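Local coordinates for TssK (Serratia sp. FS14, PDB 5Y0E), which probably serves as a trimeric baseplate component of the type VI secretion system, linking the baseplate to the membrane complex, at residues R261-W266 against P287-D292; F269-A274 against R280-R285. One frame throughout, in Å; residues are numbered along the deposited sequence.

Contact 1: R261-W266 against P287-D292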
ATOM      1  N   ARG A 261      -6.858   2.082  -3.134  1.00 33.44           N
ATOM      2  CA  ARG A 261      -5.681   1.583  -2.474  1.00 33.24           C
ATOM      3  C   ARG A 261      -4.644   2.683  -2.338  1.00 34.65           C
ATOM      4  O   ARG A 261      -4.031   2.851  -1.282  1.00 35.61           O
ATOM      5  CB  ARG A 261      -5.164   0.381  -3.257  1.00 34.88           C
ATOM      6  CG  ARG A 261      -3.985  -0.296  -2.673  1.00 41.02           C
ATOM      7  CD  ARG A 261      -3.464  -1.332  -3.621  1.00 44.48           C
ATOM      8  NE  ARG A 261      -2.279  -1.972  -3.086  1.00 44.62           N
ATOM      9  CZ  ARG A 261      -1.395  -2.615  -3.817  1.00 44.40           C
ATOM     10  NH1 ARG A 261      -1.574  -2.714  -5.109  1.00 45.49           N
ATOM     11  NH2 ARG A 261      -0.335  -3.146  -3.252  1.00 46.07           N
ATOM     12  N   LEU A 262      -4.473   3.473  -3.380  1.00 33.88           N
ATOM     13  CA  LEU A 262      -3.520   4.564  -3.312  1.00 32.72           C
ATOM     14  C   LEU A 262      -3.935   5.606  -2.285  1.00 38.31           C
ATOM     15  O   LEU A 262      -3.089   6.175  -1.590  1.00 36.55           O
ATOM     16  CB  LEU A 262      -3.391   5.188  -4.680  1.00 32.96           C
ATOM     17  CG  LEU A 262      -2.386   6.308  -4.787  1.00 32.88           C
ATOM     18  CD1 LEU A 262      -0.970   5.808  -4.704  1.00 28.63           C
ATOM     19  CD2 LEU A 262      -2.639   6.965  -6.088  1.00 30.64           C
ATOM     20  N   PHE A 263      -5.230   5.868  -2.182  1.00 32.01           N
ATOM     21  CA  PHE A 263      -5.711   6.881  -1.272  1.00 33.65           C
ATOM     22  C   PHE A 263      -5.432   6.482   0.163  1.00 36.72           C
ATOM     23  O   PHE A 263      -4.935   7.285   0.958  1.00 38.55           O
ATOM     24  CB  PHE A 263      -7.198   7.094  -1.509  1.00 32.71           C
ATOM     25  CG  PHE A 263      -7.782   8.204  -0.728  1.00 33.72           C
ATOM     26  CD1 PHE A 263      -8.187   8.011   0.579  1.00 35.29           C
ATOM     27  CD2 PHE A 263      -7.963   9.450  -1.305  1.00 36.42           C
ATOM     28  CE1 PHE A 263      -8.737   9.047   1.310  1.00 37.21           C
ATOM     29  CE2 PHE A 263      -8.522  10.485  -0.586  1.00 35.59           C
ATOM     30  CZ  PHE A 263      -8.904  10.283   0.717  1.00 36.47           C
ATOM     31  N   ALA A 264      -5.756   5.238   0.508  1.00 36.94           N
ATOM     32  CA  ALA A 264      -5.550   4.771   1.868  1.00 33.98           C
ATOM     33  C   ALA A 264      -4.097   4.907   2.295  1.00 34.53           C
ATOM     34  O   ALA A 264      -3.811   5.225   3.447  1.00 38.12           O
ATOM     35  CB  ALA A 264      -6.009   3.329   1.981  1.00 35.70           C
ATOM     36  N   ASP A 265      -3.165   4.681   1.388  1.00 33.61           N
ATOM     37  CA  ASP A 265      -1.778   4.879   1.759  1.00 34.99           C
ATOM     38  C   ASP A 265      -1.475   6.356   1.989  1.00 36.12           C
ATOM     39  O   ASP A 265      -0.792   6.712   2.944  1.00 36.81           O
ATOM     40  CB  ASP A 265      -0.855   4.296   0.689  1.00 33.34           C
ATOM     41  CG  ASP A 265      -0.734   2.789   0.756  1.00 45.93           C
ATOM     42  OD1 ASP A 265      -1.240   2.147   1.691  1.00 40.93           O
ATOM     43  OD2 ASP A 265      -0.102   2.224  -0.142  1.00 42.39           O
ATOM     44  N   TRP A 266      -1.971   7.227   1.121  1.00 33.36           N
ATOM     45  CA  TRP A 266      -1.617   8.629   1.200  1.00 31.06           C
ATOM     46  C   TRP A 266      -2.290   9.310   2.389  1.00 33.30           C
ATOM     47  O   TRP A 266      -1.706  10.197   3.007  1.00 33.59           O
ATOM     48  CB  TRP A 266      -1.970   9.302  -0.124  1.00 32.18           C
ATOM     49  CG  TRP A 266      -1.039   8.924  -1.212  1.00 31.43           C
ATOM     50  CD1 TRP A 266      -0.079   7.993  -1.151  1.00 29.76           C
ATOM     51  CD2 TRP A 266      -0.954   9.494  -2.515  1.00 29.45           C
ATOM     52  NE1 TRP A 266       0.601   7.937  -2.321  1.00 35.01           N
ATOM     53  CE2 TRP A 266       0.081   8.852  -3.178  1.00 29.21           C
ATOM     54  CE3 TRP A 266      -1.637  10.500  -3.172  1.00 32.63           C
ATOM     55  CZ2 TRP A 266       0.449   9.174  -4.469  1.00 33.57           C
ATOM     56  CZ3 TRP A 266      -1.281  10.800  -4.467  1.00 32.55           C
ATOM     57  CH2 TRP A 266      -0.249  10.146  -5.098  1.00 30.03           C
ATOM     58  N   PRO A 287      -9.936  13.955   5.196  1.00 37.80           N
ATOM     59  CA  PRO A 287     -10.421  13.669   3.848  1.00 41.43           C
ATOM     60  C   PRO A 287     -10.927  12.233   3.743  1.00 40.92           C
ATOM     61  O   PRO A 287     -10.307  11.311   4.251  1.00 43.02           O
ATOM     62  CB  PRO A 287      -9.180  13.902   2.980  1.00 36.18           C
ATOM     63  CG  PRO A 287      -8.307  14.710   3.799  1.00 35.74           C
ATOM     64  CD  PRO A 287      -8.524  14.323   5.198  1.00 36.85           C
ATOM     65  N   VAL A 288     -12.068  12.051   3.092  1.00 40.33           N
ATOM     66  CA  VAL A 288     -12.733  10.759   3.009  1.00 42.60           C
ATOM     67  C   VAL A 288     -12.748  10.299   1.559  1.00 40.48           C
ATOM     68  O   VAL A 288     -13.191  11.036   0.677  1.00 41.06           O
ATOM     69  CB  VAL A 288     -14.161  10.810   3.573  1.00 40.31           C
ATOM     70  CG1 VAL A 288     -14.843   9.483   3.315  1.00 40.98           C
ATOM     71  CG2 VAL A 288     -14.146  11.114   5.071  1.00 35.48           C
ATOM     72  N   TYR A 289     -12.266   9.083   1.314  1.00 39.55           N
ATOM     73  CA  TYR A 289     -12.289   8.543  -0.040  1.00 37.67           C
ATOM     74  C   TYR A 289     -13.691   8.597  -0.618  1.00 38.99           C
ATOM     75  O   TYR A 289     -14.654   8.165   0.008  1.00 39.87           O
ATOM     76  CB  TYR A 289     -11.794   7.101  -0.059  1.00 37.48           C
ATOM     77  CG  TYR A 289     -11.748   6.552  -1.446  1.00 36.81           C
ATOM     78  CD1 TYR A 289     -10.749   6.942  -2.322  1.00 37.66           C
ATOM     79  CD2 TYR A 289     -12.705   5.660  -1.896  1.00 37.30           C
ATOM     80  CE1 TYR A 289     -10.706   6.464  -3.587  1.00 37.15           C
ATOM     81  CE2 TYR A 289     -12.662   5.190  -3.160  1.00 37.54           C
ATOM     82  CZ  TYR A 289     -11.657   5.585  -4.000  1.00 36.30           C
ATOM     83  OH  TYR A 289     -11.606   5.120  -5.271  1.00 37.25           O
ATOM     84  N   ASP A 290     -13.796   9.130  -1.819  1.00 38.55           N
ATOM     85  CA  ASP A 290     -15.058   9.192  -2.538  1.00 39.83           C
ATOM     86  C   ASP A 290     -14.756   8.722  -3.946  1.00 41.05           C
ATOM     87  O   ASP A 290     -14.108   9.436  -4.719  1.00 46.10           O
ATOM     88  CB  ASP A 290     -15.653  10.603  -2.530  1.00 39.72           C
ATOM     89  CG  ASP A 290     -17.044  10.666  -3.125  1.00 41.37           C
ATOM     90  OD1 ASP A 290     -17.440   9.777  -3.874  1.00 45.19           O
ATOM     91  OD2 ASP A 290     -17.758  11.635  -2.865  1.00 45.59           O
ATOM     92  N   HIS A 291     -15.225   7.522  -4.277  1.00 40.77           N
ATOM     93  CA  HIS A 291     -14.898   6.962  -5.579  1.00 41.26           C
ATOM     94  C   HIS A 291     -15.429   7.831  -6.710  1.00 42.80           C
ATOM     95  O   HIS A 291     -14.815   7.906  -7.773  1.00 42.27           O
ATOM     96  CB  HIS A 291     -15.436   5.534  -5.683  1.00 38.42           C
ATOM     97  CG  HIS A 291     -14.859   4.753  -6.821  1.00 41.38           C
ATOM     98  ND1 HIS A 291     -13.517   4.481  -6.930  1.00 41.03           N
ATOM     99  CD2 HIS A 291     -15.443   4.205  -7.910  1.00 43.09           C
ATOM    100  CE1 HIS A 291     -13.298   3.798  -8.034  1.00 42.03           C
ATOM    101  NE2 HIS A 291     -14.450   3.616  -8.646  1.00 42.77           N
ATOM    102  N   ASP A 292     -16.546   8.514  -6.500  1.00 42.82           N
ATOM    103  CA  ASP A 292     -17.158   9.306  -7.553  1.00 41.75           C
ATOM    104  C   ASP A 292     -16.828  10.789  -7.448  1.00 43.55           C
ATOM    105  O   ASP A 292     -17.496  11.602  -8.076  1.00 49.92           O
ATOM    106  CB  ASP A 292     -18.669   9.087  -7.570  1.00 40.92           C
ATOM    107  CG  ASP A 292     -19.044   7.661  -7.947  1.00 44.82           C
ATOM    108  OD1 ASP A 292     -18.876   7.294  -9.121  1.00 45.54           O
ATOM    109  OD2 ASP A 292     -19.504   6.900  -7.073  1.00 44.06           O
TER
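F263 and Y289 form an edge-to-face aromatic pair. It packs the returning loop onto helix 259-273, in the helical region between the two beta-rich parts of the chain. The ring centroids are 5.4 Å apart and the planes meet at 66°, with the edge of Y289 turned to the face of F263. F263 CG stands anti to the backbone N (chi1 -174°), which carries the ring out from the helix to the loop. From its root outward, F263 meets the loop at almost every atom. Its CB lies 3.6 Å from Y289 CD1, and CG and CD2 also have Y289 CD1 as their nearest partner. Over the same face, at the other ortho carbon, F263 CD1 turns to Y289 CB. That methylene sits over the face in a CH-pi contact, 4.1 Å from the F263 centroid and 23° off the normal. Further out, F263 CE1 approaches Y289 N at 3.5 Å. At the tip, F263 CZ has P287 O at the ring edge, near its plane, at 3.9 Å, and P287 CB at 4.3 Å. F298 of helix 294-309 makes a second edge-to-face pair with F263, and C297 and L301 also pack on it. Y289 and A264 both touch H250 of the second subunit. The far end of Y289 is tied within the loop to H291, which fixes where the hydroxyl end of the ring sits. H291 carries this tie further through NE2, which bonds to W43 O. The bond between Y289 OH and H291 ND1 is short, at 2.6 Å.

Contact 2: F269-A274 against R280-R285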
ATOM      1  N   PHE A 269      -0.086   8.514   5.298  1.00 40.85           N
ATOM      2  CA  PHE A 269       1.038   9.410   5.148  1.00 28.07           C
ATOM      3  C   PHE A 269       0.692  10.797   5.692  1.00 31.03           C
ATOM      4  O   PHE A 269       1.422  11.355   6.504  1.00 35.60           O
ATOM      5  CB  PHE A 269       1.421   9.444   3.675  1.00 30.23           C
ATOM      6  CG  PHE A 269       2.730  10.109   3.385  1.00 35.19           C
ATOM      7  CD1 PHE A 269       3.582  10.466   4.389  1.00 27.44           C
ATOM      8  CD2 PHE A 269       3.088  10.384   2.088  1.00 29.51           C
ATOM      9  CE1 PHE A 269       4.752  11.064   4.112  1.00 26.54           C
ATOM     10  CE2 PHE A 269       4.254  10.987   1.808  1.00 28.60           C
ATOM     11  CZ  PHE A 269       5.090  11.336   2.824  1.00 29.79           C
ATOM     12  N   ALA A 270      -0.452  11.340   5.299  1.00 32.49           N
ATOM     13  CA  ALA A 270      -0.803  12.683   5.728  1.00 32.82           C
ATOM     14  C   ALA A 270      -1.010  12.743   7.232  1.00 34.74           C
ATOM     15  O   ALA A 270      -0.443  13.601   7.913  1.00 33.18           O
ATOM     16  CB  ALA A 270      -2.046  13.165   4.993  1.00 32.41           C
ATOM     17  N   THR A 271      -1.800  11.832   7.777  1.00 43.36           N
ATOM     18  CA  THR A 271      -2.091  11.954   9.192  1.00 29.55           C
ATOM     19  C   THR A 271      -0.863  11.721  10.055  1.00 32.03           C
ATOM     20  O   THR A 271      -0.774  12.284  11.141  1.00 34.27           O
ATOM     21  CB  THR A 271      -3.223  11.022   9.592  1.00 33.92           C
ATOM     22  OG1 THR A 271      -2.809   9.661   9.500  1.00 32.30           O
ATOM     23  CG2 THR A 271      -4.422  11.280   8.729  1.00 28.13           C
ATOM     24  N   GLU A 272       0.101  10.924   9.605  1.00 32.41           N
ATOM     25  CA  GLU A 272       1.342  10.841  10.367  1.00 34.61           C
ATOM     26  C   GLU A 272       2.197  12.094  10.172  1.00 32.32           C
ATOM     27  O   GLU A 272       2.937  12.484  11.066  1.00 31.99           O
ATOM     28  CB  GLU A 272       2.129   9.581   9.989  1.00 37.03           C
ATOM     29  CG  GLU A 272       3.300   9.255  10.906  1.00 35.69           C
ATOM     30  CD  GLU A 272       4.021   7.940  10.563  1.00 42.63           C
ATOM     31  OE1 GLU A 272       5.213   7.831  10.865  1.00 44.47           O
ATOM     32  OE2 GLU A 272       3.407   7.004  10.013  1.00 41.72           O
ATOM     33  N   LEU A 273       2.099  12.729   9.019  1.00 33.26           N
ATOM     34  CA  LEU A 273       2.856  13.945   8.771  1.00 34.95           C
ATOM     35  C   LEU A 273       2.399  15.100   9.670  1.00 30.52           C
ATOM     36  O   LEU A 273       3.217  15.907  10.100  1.00 32.87           O
ATOM     37  CB  LEU A 273       2.734  14.283   7.290  1.00 37.18           C
ATOM     38  CG  LEU A 273       3.684  15.237   6.599  1.00 35.55           C
ATOM     39  CD1 LEU A 273       5.058  14.886   6.954  1.00 28.08           C
ATOM     40  CD2 LEU A 273       3.473  15.154   5.113  1.00 29.65           C
ATOM     41  N   ALA A 274       1.113  15.151  10.003  1.00 32.70           N
ATOM     42  CA  ALA A 274       0.595  16.107  10.970  1.00 30.86           C
ATOM     43  C   ALA A 274       1.374  16.103  12.271  1.00 34.95           C
ATOM     44  O   ALA A 274       1.405  17.115  12.960  1.00 36.77           O
ATOM     45  CB  ALA A 274      -0.871  15.820  11.265  1.00 28.15           C
ATOM     46  N   ARG A 280       0.500  19.290  15.596  1.00 38.28           N
ATOM     47  CA  ARG A 280       0.973  18.011  16.117  1.00 37.46           C
ATOM     48  C   ARG A 280       0.026  16.838  15.874  1.00 35.84           C
ATOM     49  O   ARG A 280       0.369  15.702  16.156  1.00 34.71           O
ATOM     50  CB  ARG A 280       1.261  18.114  17.617  1.00 35.06           C
ATOM     51  CG  ARG A 280       2.371  19.033  17.979  1.00 34.71           C
ATOM     52  CD  ARG A 280       3.581  18.751  17.168  1.00 33.06           C
ATOM     53  NE  ARG A 280       4.672  19.665  17.431  1.00 29.45           N
ATOM     54  CZ  ARG A 280       5.789  19.688  16.730  1.00 31.31           C
ATOM     55  NH1 ARG A 280       5.942  18.859  15.731  1.00 37.86           N
ATOM     56  NH2 ARG A 280       6.751  20.539  17.013  1.00 37.21           N
ATOM     57  N   THR A 281      -1.167  17.091  15.369  1.00 38.61           N
ATOM     58  CA  THR A 281      -2.161  16.050  15.184  1.00 35.93           C
ATOM     59  C   THR A 281      -3.186  16.596  14.218  1.00 37.66           C
ATOM     60  O   THR A 281      -3.361  17.807  14.143  1.00 48.74           O
ATOM     61  CB  THR A 281      -2.804  15.654  16.523  1.00 39.38           C
ATOM     62  OG1 THR A 281      -3.676  14.535  16.346  1.00 43.83           O
ATOM     63  CG2 THR A 281      -3.595  16.780  17.099  1.00 41.05           C
ATOM     64  N   PRO A 282      -3.831  15.752  13.431  1.00 37.42           N
ATOM     65  CA  PRO A 282      -4.767  16.266  12.432  1.00 38.28           C
ATOM     66  C   PRO A 282      -5.894  17.049  13.069  1.00 43.25           C
ATOM     67  O   PRO A 282      -6.470  16.668  14.089  1.00 42.64           O
ATOM     68  CB  PRO A 282      -5.287  15.004  11.752  1.00 34.07           C
ATOM     69  CG  PRO A 282      -4.247  14.022  11.976  1.00 38.47           C
ATOM     70  CD  PRO A 282      -3.643  14.308  13.301  1.00 38.21           C
ATOM     71  N   GLU A 283      -6.218  18.140  12.439  1.00 45.03           N
ATOM     72  CA  GLU A 283      -7.246  19.010  12.940  1.00 50.13           C
ATOM     73  C   GLU A 283      -8.277  19.176  11.844  1.00 53.33           C
ATOM     74  O   GLU A 283      -7.934  19.317  10.671  1.00 51.68           O
ATOM     75  CB  GLU A 283      -6.614  20.327  13.387  1.00 53.97           C
ATOM     76  CG  GLU A 283      -7.477  21.538  13.350  1.00 59.96           C
ATOM     77  CD  GLU A 283      -6.693  22.774  13.737  1.00 66.03           C
ATOM     78  OE1 GLU A 283      -6.155  23.446  12.832  1.00 66.46           O
ATOM     79  OE2 GLU A 283      -6.603  23.061  14.952  1.00 70.17           O
ATOM     80  N   GLY A 284      -9.530  19.111  12.221  1.00 53.66           N
ATOM     81  CA  GLY A 284     -10.585  19.194  11.244  1.00 55.82           C
ATOM     82  C   GLY A 284     -11.026  17.835  10.761  1.00 62.62           C
ATOM     83  O   GLY A 284     -10.596  16.778  11.237  1.00 61.11           O
ATOM     84  N   ARG A 285     -11.935  17.877   9.793  1.00 64.03           N
ATOM     85  CA  ARG A 285     -12.419  16.658   9.168  1.00 60.46           C
ATOM     86  C   ARG A 285     -11.316  16.048   8.316  1.00 53.69           C
ATOM     87  O   ARG A 285     -10.687  16.737   7.510  1.00 51.76           O
ATOM     88  CB  ARG A 285     -13.652  16.955   8.311  1.00 66.99           C
ATOM     89  CG  ARG A 285     -14.835  17.578   9.049  1.00 73.00           C
ATOM     90  CD  ARG A 285     -15.888  18.152   8.069  1.00 86.39           C
ATOM     91  NE  ARG A 285     -15.446  19.372   7.379  1.00 91.17           N
ATOM     92  CZ  ARG A 285     -15.957  19.824   6.234  1.00 89.46           C
ATOM     93  NH1 ARG A 285     -16.929  19.159   5.629  1.00 88.98           N
ATOM     94  NH2 ARG A 285     -15.492  20.941   5.686  1.00 92.91           N
TER
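T271 OG1, on the side chain that packs against P282, has two backbone carbonyls as partners, which must share or compete for its one proton: N242 O of the second subunit, and more weakly Q268 O one helical turn back. OG1 lies between the backbone N and the carbonyl carbon (chi1 68°), a rotation that lets it lean back on its own helix. The same residue meets the loop through its carbon, with T271 CB 4.0 Å from P282 CG. A274 lies one turn further on, and its methyl is the other half of the seat for the proline: A274 CB is 3.8 Å from P282 CD and 3.7 Å from P282 N. The proline ring therefore rests across two residues spaced i and i+3. No hydrogen bond joins the two segments. A274 O comes to 3.5 Å from T281 N, but its bond is to S277 OG in the connecting turn. T281 OG1 bonds to S214 OG and N242 OD1 of the second subunit. On other sides of the same helix, A270 packs on helix 294-309, while L273 touches both that helix and helix 229-253.

Overall arrangement
Both contacts fold the loop that follows helix 259-273 back onto that helix, and their centres are about 15 Å apart. Contact 2 comes first along the chain, soon after the helix. Contact 1 follows as the chain runs back along the helix toward helix 294-309. The two do not touch beyond adjoining in sequence. The centre of contact 1 is about 15 Å from the centre of the chain, and that of contact 2 about 25 Å, on the same side. Both reach helix 229-253 of the second subunit, contact 1 at H250 and H253, contact 2 at N242 and R243. They thus belong to the trimer interface. A sulfate, probably from crystallisation, lies near R261 and D265.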